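Local coordinates for putative immunoglobulin-blocking virulence protein (Mycoplasma mycoides subsp. capri, PDB 7ADK), which probably blocks host immunoglobulin as a virulence factor of the mycoplasma, probably acting in complex with a lipoprotein, at residues K215-S220 and I227-E232; N244-Y249 and T279-Y284; K500-Y505 and L520-T525. All coordinates share one frame; numbering follows the deposited sequence.

Contact 1 (K215-S220 and I227-E232); sequences KEEFNS and ILSSLE
Phe218 reaches Ile227 with the far end of its ring, CZ lying 3.8 Å from Ile227 CD1 and CE1 a little farther from the same methyl. The methyl comes up obliquely to the ring, and the two side chains lean across one another rather than stacking. Neither CB is aimed at the opposite helix, and it is the ends of the side chains that draw near. Ile227 has CG1 opposite its carbonyl carbon and next to its backbone N (chi1 -79°), and a second turn at chi2 swings CD1 toward the ring. Elsewhere Ile227 rests on Gln282 and Ile285 of helix 280-288, while Phe218 extends to Ala289 and Asn290 beyond that helix, so the pair lies where helices 209-218 and 227-235 meet helix 280-288 and the loop after it. The polar part of the contact centres on Glu217. Its CB faces the partner helix, with CG swung opposite the backbone N (chi1 -170°), and the chain then bends at chi2. This sets OE2 3.7 Å from Ser229 CB, alongside the methylene. Glu217 CG also approaches Ser230 OG at 4.3 Å, a looser van der Waals neighbour. No hydrogen bond joins the two segments; the carboxylate meets Ser229, and the CG methylene Ser230, by packing alone. Glu217 has a second part to play through its backbone: its O receives Ser220 OG at 2.6 Å, in the carbonyl plane, together with Ser220 N at 3.0 Å. This double grip fixes Ser220 against Glu217. On the other segment Ser230 O receives Ser233 OG, a bond local to helix 227-235. A six-residue link without helix or strand separates the segments, and the packing of two consecutive helices across such a short connection is that of a helix-loop-helix unit.

Contact 2 (N244-Y249 and T279-Y284); sequences NTLERY and TKNQEY
Leu246 presses one methyl onto the ring of Tyr284: CD1 stands 4.2 Å above one face, displaced toward the rim, and its nearest ring atom is CE2. This is the close part of an otherwise thin contact, which buries about 102 Å² in all. Leu246 extends from its backbone with CG opposite the N, and its CB faces helix 280-288. Tyr284 meets it with the less common choice, CG set between the backbone N and the carbonyl carbon (chi1 85°), which folds the ring back along its own helix until the N of Asn281 lies at the ring edge, in plane. Leu253 of helix 247-253 touches both Leu246 and Tyr284 and extends the apolar patch, while Lys250 and Asp254 border the tyrosine. On the looser side, the other methyl, Leu246 CD2, comes within 4.2 Å of Asn281 OD1, a touch of hydrocarbon on amide oxygen with little area. Asn281 and Tyr284 are both partly exposed, whereas Leu246 is buried. Within 279-284 the polar groups look elsewhere: Gln282 NE2 donates to Thr279 OG1 at 2.9 Å, with an N-H...O angle of 148° and the acceptor tilted 18° from the amide plane. Lys280 NZ forms a salt bridge with Asp349 of the lipoprotein chain. The two segments share no hydrogen bond or charge pair, only a CH-to-ring contact and van der Waals packing, which suggests that whatever they contribute to each other comes from apolar burial and not from directional bonds.

Contact 3 (K500-Y505 and L520-T525); sequences KELSLY and LALRNT
Leu502 overlaps Leu522 end to end, CD2 against CD2, with the two side chains crossing at about a right angle; the modelled separation of these methyls, 3.3 Å, is too short to be taken literally at this resolution. The branches arrive there differently. Leu502 aims its CB at the loop and carries CG opposite the backbone N (chi1 176°). Leu522 starts off to one side and turns in by placing CG next to its own backbone N (chi1 -54°). Closer to the backbone of Leu502, its CB meets Thr525 CG2 at 3.7 Å, so one leucine is touched at its root by a threonine methyl and at its tip by a leucine methyl. All three residues are buried. Leu502 belongs to strand 502-506, which runs parallel to strand 473-481 and antiparallel to strand 547-548 in a mixed sheet; the loop carrying Leu522 and Thr525 follows strand 516-517, the outermost strand of a separate five-stranded parallel sheet, and the contact therefore packs the chain leaving one sheet against a strand of the other. A type I beta turn from Leu522 to Thr525 brings both loop residues to the same leucine, with Thr525 N donating to Leu522 O at 3.1 Å. That oxygen also accepts from Arg580 NH2, giving the turn a second tie. The next residue of the strand turns its side chain elsewhere: Ser503 OG donates to Glu501 OE1 at 2.6 Å, meeting it nearly head-on to the C-O bond, and Asn529 ND2 forms a further hydrogen bond with the serine hydroxyl.

Contacts 1 and 2 are neighbours whose centres lie 14 Å apart, and they share helix 280-288 as a common wall. Leu231 CD1 packs on Asn281 CB and Ile227 CG2 on Gln282 CB, each at 3.6 Å, so the helix of 227-232 faces both the helix before it and the segment 279-284. Through Lys280, which pairs with Asp349 of the lipoprotein chain, contact 2 lies beside the interface between the two proteins. Contact 3 stands apart, on the opposite side of the chain's centre: its centre is 57 Å from that of contact 1 and 52 Å from that of contact 2, with nearest atoms about 30 Å away from contact 2. It belongs to the sheet-rich body.

Contact 1 (K215-S220 and I227-E232)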
loop_
_atom_site.group_PDB
_atom_site.type_symbol
_atom_site.label_atom_id
_atom_site.label_comp_id
_atom_site.label_asym_id
_atom_site.label_seq_id
_atom_site.Cartn_x
_atom_site.Cartn_y
_atom_site.Cartn_z
ATOM N N LYS A 215 -30.647 -32.329 -20.200
ATOM C CA LYS A 215 -31.755 -32.976 -20.923
ATOM C C LYS A 215 -31.399 -33.297 -22.380
ATOM O O LYS A 215 -31.782 -34.351 -22.880
ATOM C CB LYS A 215 -33.073 -32.202 -20.737
ATOM C CG LYS A 215 -33.352 -31.099 -21.761
ATOM C CD LYS A 215 -34.573 -30.239 -21.412
ATOM C CE LYS A 215 -35.867 -31.056 -21.397
ATOM N NZ LYS A 215 -37.073 -30.226 -21.195
ATOM N N GLU A 216 -30.616 -32.450 -23.048
ATOM C CA GLU A 216 -30.159 -32.677 -24.425
ATOM C C GLU A 216 -29.219 -33.884 -24.564
ATOM O O GLU A 216 -29.238 -34.553 -25.591
ATOM C CB GLU A 216 -29.527 -31.390 -24.971
ATOM C CG GLU A 216 -29.159 -31.421 -26.464
ATOM C CD GLU A 216 -27.761 -31.958 -26.823
ATOM O OE1 GLU A 216 -26.895 -32.131 -25.946
ATOM O OE2 GLU A 216 -27.505 -32.177 -28.020
ATOM N N GLU A 217 -28.457 -34.231 -23.526
ATOM C CA GLU A 217 -27.589 -35.409 -23.528
ATOM C C GLU A 217 -28.381 -36.706 -23.288
ATOM O O GLU A 217 -28.158 -37.693 -23.983
ATOM C CB GLU A 217 -26.446 -35.214 -22.520
ATOM C CG GLU A 217 -25.335 -36.265 -22.582
ATOM C CD GLU A 217 -24.346 -36.097 -23.742
ATOM O OE1 GLU A 217 -24.697 -35.518 -24.789
ATOM O OE2 GLU A 217 -23.189 -36.554 -23.616
ATOM N N PHE A 218 -29.368 -36.701 -22.384
ATOM C CA PHE A 218 -30.315 -37.814 -22.224
ATOM C C PHE A 218 -31.140 -38.065 -23.494
ATOM O O PHE A 218 -31.457 -39.211 -23.805
ATOM C CB PHE A 218 -31.258 -37.541 -21.052
ATOM C CG PHE A 218 -30.734 -37.938 -19.694
ATOM C CD1 PHE A 218 -29.711 -37.202 -19.078
ATOM C CD2 PHE A 218 -31.293 -39.035 -19.024
ATOM C CE1 PHE A 218 -29.275 -37.535 -17.789
ATOM C CE2 PHE A 218 -30.853 -39.375 -17.740
ATOM C CZ PHE A 218 -29.854 -38.616 -17.116
ATOM N N ASN A 219 -31.462 -37.015 -24.251
ATOM C CA ASN A 219 -32.094 -37.115 -25.573
ATOM C C ASN A 219 -31.160 -37.649 -26.688
ATOM O O ASN A 219 -31.630 -37.916 -27.791
ATOM C CB ASN A 219 -32.742 -35.768 -25.954
ATOM C CG ASN A 219 -34.006 -35.415 -25.191
ATOM O OD1 ASN A 219 -34.489 -36.131 -24.337
ATOM N ND2 ASN A 219 -34.624 -34.322 -25.504
ATOM N N SER A 220 -29.863 -37.850 -26.444
ATOM C CA SER A 220 -28.965 -38.530 -27.384
ATOM C C SER A 220 -29.140 -40.060 -27.350
ATOM O O SER A 220 -29.652 -40.633 -26.385
ATOM C CB SER A 220 -27.513 -38.099 -27.164
ATOM O OG SER A 220 -26.933 -38.739 -26.052
ATOM N N ILE A 227 -23.808 -40.482 -18.580
ATOM C CA ILE A 227 -23.710 -39.790 -17.283
ATOM C C ILE A 227 -22.267 -39.333 -16.998
ATOM O O ILE A 227 -22.073 -38.243 -16.452
ATOM C CB ILE A 227 -24.258 -40.735 -16.184
ATOM C CG1 ILE A 227 -25.797 -40.763 -16.150
ATOM C CG2 ILE A 227 -23.724 -40.444 -14.784
ATOM C CD1 ILE A 227 -26.481 -39.538 -15.543
ATOM N N LEU A 228 -21.260 -40.095 -17.437
ATOM C CA LEU A 228 -19.851 -39.717 -17.325
ATOM C C LEU A 228 -19.508 -38.390 -18.038
ATOM O O LEU A 228 -18.747 -37.585 -17.505
ATOM C CB LEU A 228 -19.019 -40.898 -17.849
ATOM C CG LEU A 228 -17.494 -40.749 -17.720
ATOM C CD1 LEU A 228 -16.862 -42.111 -17.488
ATOM C CD2 LEU A 228 -16.853 -40.177 -18.984
ATOM N N SER A 229 -20.090 -38.123 -19.211
ATOM C CA SER A 229 -19.901 -36.876 -19.965
ATOM C C SER A 229 -20.642 -35.682 -19.348
ATOM O O SER A 229 -20.113 -34.576 -19.356
ATOM C CB SER A 229 -20.306 -37.063 -21.426
ATOM O OG SER A 229 -19.529 -38.068 -22.047
ATOM N N SER A 230 -21.804 -35.877 -18.710
ATOM C CA SER A 230 -22.458 -34.824 -17.910
ATOM C C SER A 230 -21.611 -34.414 -16.699
ATOM O O SER A 230 -21.460 -33.219 -16.471
ATOM C CB SER A 230 -23.860 -35.226 -17.464
ATOM O OG SER A 230 -24.800 -35.085 -18.453
ATOM N N LEU A 231 -20.976 -35.358 -15.990
ATOM C CA LEU A 231 -20.018 -35.047 -14.916
ATOM C C LEU A 231 -18.765 -34.316 -15.438
ATOM O O LEU A 231 -18.270 -33.376 -14.826
ATOM C CB LEU A 231 -19.628 -36.343 -14.188
ATOM C CG LEU A 231 -18.728 -36.122 -12.956
ATOM C CD1 LEU A 231 -19.540 -35.681 -11.749
ATOM C CD2 LEU A 231 -17.953 -37.378 -12.592
ATOM N N GLU A 232 -18.270 -34.677 -16.617
ATOM C CA GLU A 232 -17.176 -33.934 -17.250
ATOM C C GLU A 232 -17.574 -32.471 -17.567
ATOM O O GLU A 232 -16.784 -31.542 -17.404
ATOM C CB GLU A 232 -16.734 -34.750 -18.474
ATOM C CG GLU A 232 -15.457 -34.297 -19.155
ATOM C CD GLU A 232 -14.795 -35.375 -20.014
ATOM O OE1 GLU A 232 -15.491 -36.160 -20.682
ATOM O OE2 GLU A 232 -13.551 -35.428 -20.058
#

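Contact 2 (N244-Y249 and T279-Y284)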
loop_
_atom_site.group_PDB
_atom_site.type_symbol
_atom_site.label_atom_id
_atom_site.label_comp_id
_atom_site.label_asym_id
_atom_site.label_seq_id
_atom_site.Cartn_x
_atom_site.Cartn_y
_atom_site.Cartn_z
ATOM N N ASN A 244 -24.355 -24.355 -8.137
ATOM C CA ASN A 244 -25.071 -23.089 -7.998
ATOM C C ASN A 244 -26.540 -23.303 -8.398
ATOM O O ASN A 244 -27.453 -22.976 -7.647
ATOM C CB ASN A 244 -24.344 -22.033 -8.847
ATOM C CG ASN A 244 -24.861 -20.614 -8.712
ATOM O OD1 ASN A 244 -25.962 -20.351 -8.262
ATOM N ND2 ASN A 244 -24.078 -19.648 -9.099
ATOM N N THR A 245 -26.770 -23.969 -9.533
ATOM C CA THR A 245 -28.067 -24.566 -9.902
ATOM C C THR A 245 -28.390 -25.846 -9.130
ATOM O O THR A 245 -29.544 -26.065 -8.803
ATOM C CB THR A 245 -28.146 -24.895 -11.394
ATOM O OG1 THR A 245 -27.043 -25.675 -11.770
ATOM C CG2 THR A 245 -28.183 -23.661 -12.270
ATOM N N LEU A 246 -27.409 -26.686 -8.775
ATOM C CA LEU A 246 -27.612 -27.927 -8.003
ATOM C C LEU A 246 -28.389 -27.680 -6.705
ATOM O O LEU A 246 -29.331 -28.414 -6.416
ATOM C CB LEU A 246 -26.249 -28.596 -7.728
ATOM C CG LEU A 246 -26.251 -29.810 -6.773
ATOM C CD1 LEU A 246 -27.114 -30.966 -7.254
ATOM C CD2 LEU A 246 -24.849 -30.332 -6.575
ATOM N N GLU A 247 -28.057 -26.619 -5.979
ATOM C CA GLU A 247 -28.678 -26.238 -4.716
ATOM C C GLU A 247 -30.201 -26.079 -4.821
ATOM O O GLU A 247 -30.917 -26.378 -3.865
ATOM C CB GLU A 247 -28.055 -24.928 -4.214
ATOM C CG GLU A 247 -26.713 -25.054 -3.475
ATOM C CD GLU A 247 -25.517 -25.614 -4.261
ATOM O OE1 GLU A 247 -25.537 -25.637 -5.506
ATOM O OE2 GLU A 247 -24.536 -26.036 -3.615
ATOM N N ARG A 248 -30.722 -25.665 -5.980
ATOM C CA ARG A 248 -32.150 -25.413 -6.201
ATOM C C ARG A 248 -33.012 -26.673 -6.167
ATOM O O ARG A 248 -34.212 -26.598 -5.940
ATOM C CB ARG A 248 -32.337 -24.717 -7.544
ATOM C CG ARG A 248 -31.550 -23.411 -7.684
ATOM C CD ARG A 248 -31.780 -22.796 -9.056
ATOM N NE ARG A 248 -33.181 -22.414 -9.230
ATOM C CZ ARG A 248 -33.729 -21.890 -10.296
ATOM N NH1 ARG A 248 -33.090 -21.715 -11.400
ATOM N NH2 ARG A 248 -34.953 -21.508 -10.231
ATOM N N TYR A 249 -32.397 -27.828 -6.380
ATOM C CA TYR A 249 -33.009 -29.150 -6.252
ATOM C C TYR A 249 -32.571 -29.884 -4.979
ATOM O O TYR A 249 -33.326 -30.700 -4.469
ATOM C CB TYR A 249 -32.668 -29.987 -7.491
ATOM C CG TYR A 249 -32.771 -29.262 -8.817
ATOM C CD1 TYR A 249 -33.990 -29.199 -9.515
ATOM C CD2 TYR A 249 -31.633 -28.623 -9.335
ATOM C CE1 TYR A 249 -34.073 -28.464 -10.711
ATOM C CE2 TYR A 249 -31.711 -27.897 -10.533
ATOM C CZ TYR A 249 -32.936 -27.799 -11.212
ATOM O OH TYR A 249 -33.006 -27.071 -12.347
ATOM N N THR A 279 -20.153 -42.213 -8.399
ATOM C CA THR A 279 -19.867 -40.942 -7.712
ATOM C C THR A 279 -21.191 -40.335 -7.266
ATOM O O THR A 279 -22.176 -40.494 -7.982
ATOM C CB THR A 279 -19.170 -39.948 -8.664
ATOM O OG1 THR A 279 -18.077 -40.501 -9.357
ATOM C CG2 THR A 279 -18.636 -38.697 -7.987
ATOM N N LYS A 280 -21.242 -39.567 -6.169
ATOM C CA LYS A 280 -22.494 -38.930 -5.725
ATOM C C LYS A 280 -23.096 -38.012 -6.775
ATOM O O LYS A 280 -24.258 -38.172 -7.105
ATOM C CB LYS A 280 -22.301 -38.209 -4.383
ATOM C CG LYS A 280 -22.081 -39.142 -3.186
ATOM C CD LYS A 280 -23.247 -40.107 -2.907
ATOM C CE LYS A 280 -23.116 -41.457 -3.619
ATOM N NZ LYS A 280 -24.248 -42.342 -3.342
ATOM N N ASN A 281 -22.306 -37.126 -7.392
ATOM C CA ASN A 281 -22.769 -36.233 -8.470
ATOM C C ASN A 281 -23.349 -36.994 -9.675
ATOM O O ASN A 281 -24.412 -36.616 -10.146
ATOM C CB ASN A 281 -21.649 -35.264 -8.906
ATOM C CG ASN A 281 -21.410 -34.102 -7.947
ATOM O OD1 ASN A 281 -22.292 -33.636 -7.249
ATOM N ND2 ASN A 281 -20.208 -33.586 -7.884
ATOM N N GLN A 282 -22.710 -38.072 -10.143
ATOM C CA GLN A 282 -23.236 -38.927 -11.224
ATOM C C GLN A 282 -24.614 -39.516 -10.886
ATOM O O GLN A 282 -25.481 -39.550 -11.749
ATOM C CB GLN A 282 -22.257 -40.072 -11.537
ATOM C CG GLN A 282 -20.965 -39.554 -12.166
ATOM C CD GLN A 282 -20.069 -40.665 -12.714
ATOM O OE1 GLN A 282 -20.369 -41.302 -13.708
ATOM N NE2 GLN A 282 -18.925 -40.937 -12.130
ATOM N N GLU A 283 -24.836 -39.923 -9.637
ATOM C CA GLU A 283 -26.173 -40.199 -9.108
ATOM C C GLU A 283 -27.109 -38.990 -9.203
ATOM O O GLU A 283 -28.110 -39.050 -9.909
ATOM C CB GLU A 283 -26.058 -40.797 -7.691
ATOM C CG GLU A 283 -27.294 -40.813 -6.772
ATOM C CD GLU A 283 -28.562 -41.532 -7.245
ATOM O OE1 GLU A 283 -28.724 -41.854 -8.439
ATOM O OE2 GLU A 283 -29.433 -41.756 -6.375
ATOM N N TYR A 284 -26.857 -37.878 -8.516
ATOM C CA TYR A 284 -27.973 -36.960 -8.269
ATOM C C TYR A 284 -28.215 -36.000 -9.457
ATOM O O TYR A 284 -29.318 -35.488 -9.616
ATOM C CB TYR A 284 -27.953 -36.548 -6.781
ATOM C CG TYR A 284 -27.124 -35.421 -6.195
ATOM C CD1 TYR A 284 -25.731 -35.538 -6.130
ATOM C CD2 TYR A 284 -27.726 -34.701 -5.147
ATOM C CE1 TYR A 284 -24.943 -34.806 -5.225
ATOM C CE2 TYR A 284 -26.972 -34.000 -4.195
ATOM C CZ TYR A 284 -25.569 -34.019 -4.248
ATOM O OH TYR A 284 -24.837 -33.337 -3.338
#

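Contact 3 (K500-Y505 and L520-T525)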
loop_
_atom_site.group_PDB
_atom_site.type_symbol
_atom_site.label_atom_id
_atom_site.label_comp_id
_atom_site.label_asym_id
_atom_site.label_seq_id
_atom_site.Cartn_x
_atom_site.Cartn_y
_atom_site.Cartn_z
ATOM N N LYS A 500 -29.708 20.799 -12.620
ATOM C CA LYS A 500 -29.948 19.383 -12.366
ATOM C C LYS A 500 -28.788 18.450 -12.731
ATOM O O LYS A 500 -29.021 17.289 -13.060
ATOM C CB LYS A 500 -31.302 18.976 -12.946
ATOM N N GLU A 501 -27.537 18.923 -12.647
ATOM C CA GLU A 501 -26.381 18.050 -12.837
ATOM C C GLU A 501 -25.104 18.549 -12.165
ATOM O O GLU A 501 -24.511 19.561 -12.540
ATOM C CB GLU A 501 -26.142 17.794 -14.323
ATOM C CG GLU A 501 -24.948 16.878 -14.625
ATOM C CD GLU A 501 -25.115 15.386 -14.327
ATOM O OE1 GLU A 501 -24.107 14.651 -14.387
ATOM O OE2 GLU A 501 -26.237 14.938 -14.041
ATOM N N LEU A 502 -24.620 17.754 -11.224
ATOM C CA LEU A 502 -23.227 17.689 -10.821
ATOM C C LEU A 502 -22.827 16.219 -10.806
ATOM O O LEU A 502 -23.469 15.419 -10.136
ATOM C CB LEU A 502 -23.088 18.345 -9.445
ATOM C CG LEU A 502 -21.689 18.285 -8.831
ATOM C CD1 LEU A 502 -20.697 19.147 -9.577
ATOM C CD2 LEU A 502 -21.786 18.797 -7.417
ATOM N N SER A 503 -21.765 15.852 -11.504
ATOM C CA SER A 503 -21.219 14.501 -11.471
ATOM C C SER A 503 -19.872 14.479 -10.770
ATOM O O SER A 503 -18.913 15.087 -11.231
ATOM C CB SER A 503 -21.100 13.963 -12.873
ATOM O OG SER A 503 -22.216 13.219 -13.240
ATOM N N LEU A 504 -19.821 13.784 -9.637
ATOM C CA LEU A 504 -18.613 13.576 -8.848
ATOM C C LEU A 504 -18.115 12.163 -9.138
ATOM O O LEU A 504 -18.699 11.194 -8.654
ATOM C CB LEU A 504 -18.893 13.854 -7.356
ATOM C CG LEU A 504 -19.494 15.229 -7.039
ATOM C CD1 LEU A 504 -19.553 15.441 -5.541
ATOM C CD2 LEU A 504 -18.699 16.377 -7.631
ATOM N N TYR A 505 -17.081 12.052 -9.962
ATOM C CA TYR A 505 -16.601 10.810 -10.570
ATOM C C TYR A 505 -15.136 10.548 -10.214
ATOM O O TYR A 505 -14.369 11.477 -10.004
ATOM C CB TYR A 505 -16.730 10.879 -12.106
ATOM C CG TYR A 505 -18.102 10.852 -12.760
ATOM C CD1 TYR A 505 -19.058 9.884 -12.401
ATOM C CD2 TYR A 505 -18.363 11.702 -13.847
ATOM C CE1 TYR A 505 -20.262 9.764 -13.121
ATOM C CE2 TYR A 505 -19.541 11.558 -14.597
ATOM C CZ TYR A 505 -20.496 10.588 -14.238
ATOM O OH TYR A 505 -21.609 10.441 -14.995
ATOM N N LEU A 520 -22.290 22.223 2.387
ATOM C CA LEU A 520 -22.568 23.585 1.932
ATOM C C LEU A 520 -22.124 23.847 0.484
ATOM O O LEU A 520 -22.692 24.709 -0.171
ATOM C CB LEU A 520 -21.890 24.569 2.893
ATOM C CG LEU A 520 -22.329 24.429 4.358
ATOM C CD1 LEU A 520 -21.395 25.230 5.242
ATOM C CD2 LEU A 520 -23.754 24.925 4.547
ATOM N N ALA A 521 -21.167 23.091 -0.065
ATOM C CA ALA A 521 -20.712 23.231 -1.452
ATOM C C ALA A 521 -21.757 22.848 -2.511
ATOM O O ALA A 521 -21.543 23.119 -3.687
ATOM C CB ALA A 521 -19.439 22.410 -1.646
ATOM N N LEU A 522 -22.884 22.252 -2.127
ATOM C CA LEU A 522 -23.919 21.787 -3.045
ATOM C C LEU A 522 -25.206 22.622 -2.957
ATOM O O LEU A 522 -26.226 22.200 -3.497
ATOM C CB LEU A 522 -24.177 20.299 -2.761
ATOM C CG LEU A 522 -22.937 19.386 -2.801
ATOM C CD1 LEU A 522 -23.327 17.983 -2.349
ATOM C CD2 LEU A 522 -22.350 19.312 -4.200
ATOM N N ARG A 523 -25.203 23.775 -2.273
ATOM C CA ARG A 523 -26.426 24.476 -1.833
ATOM C C ARG A 523 -27.416 24.769 -2.964
ATOM O O ARG A 523 -28.611 24.561 -2.802
ATOM C CB ARG A 523 -26.035 25.761 -1.077
ATOM C CG ARG A 523 -27.206 26.297 -0.253
ATOM C CD ARG A 523 -27.025 27.748 0.204
ATOM N NE ARG A 523 -26.087 27.911 1.319
ATOM C CZ ARG A 523 -26.310 27.680 2.593
ATOM N NH1 ARG A 523 -27.363 27.071 3.034
ATOM N NH2 ARG A 523 -25.446 28.082 3.468
ATOM N N ASN A 524 -26.910 25.191 -4.116
ATOM C CA ASN A 524 -27.678 25.525 -5.323
ATOM C C ASN A 524 -27.316 24.619 -6.523
ATOM O O ASN A 524 -27.357 25.009 -7.691
ATOM C CB ASN A 524 -27.685 27.037 -5.574
ATOM C CG ASN A 524 -26.374 27.676 -5.218
ATOM O OD1 ASN A 524 -25.353 27.390 -5.820
ATOM N ND2 ASN A 524 -26.340 28.466 -4.181
ATOM N N THR A 525 -27.019 23.353 -6.214
ATOM C CA THR A 525 -27.024 22.234 -7.166
ATOM C C THR A 525 -28.343 21.488 -7.055
ATOM O O THR A 525 -28.688 21.039 -5.971
ATOM C CB THR A 525 -25.862 21.278 -6.889
ATOM O OG1 THR A 525 -24.651 21.929 -7.168
ATOM C CG2 THR A 525 -25.889 20.020 -7.744
#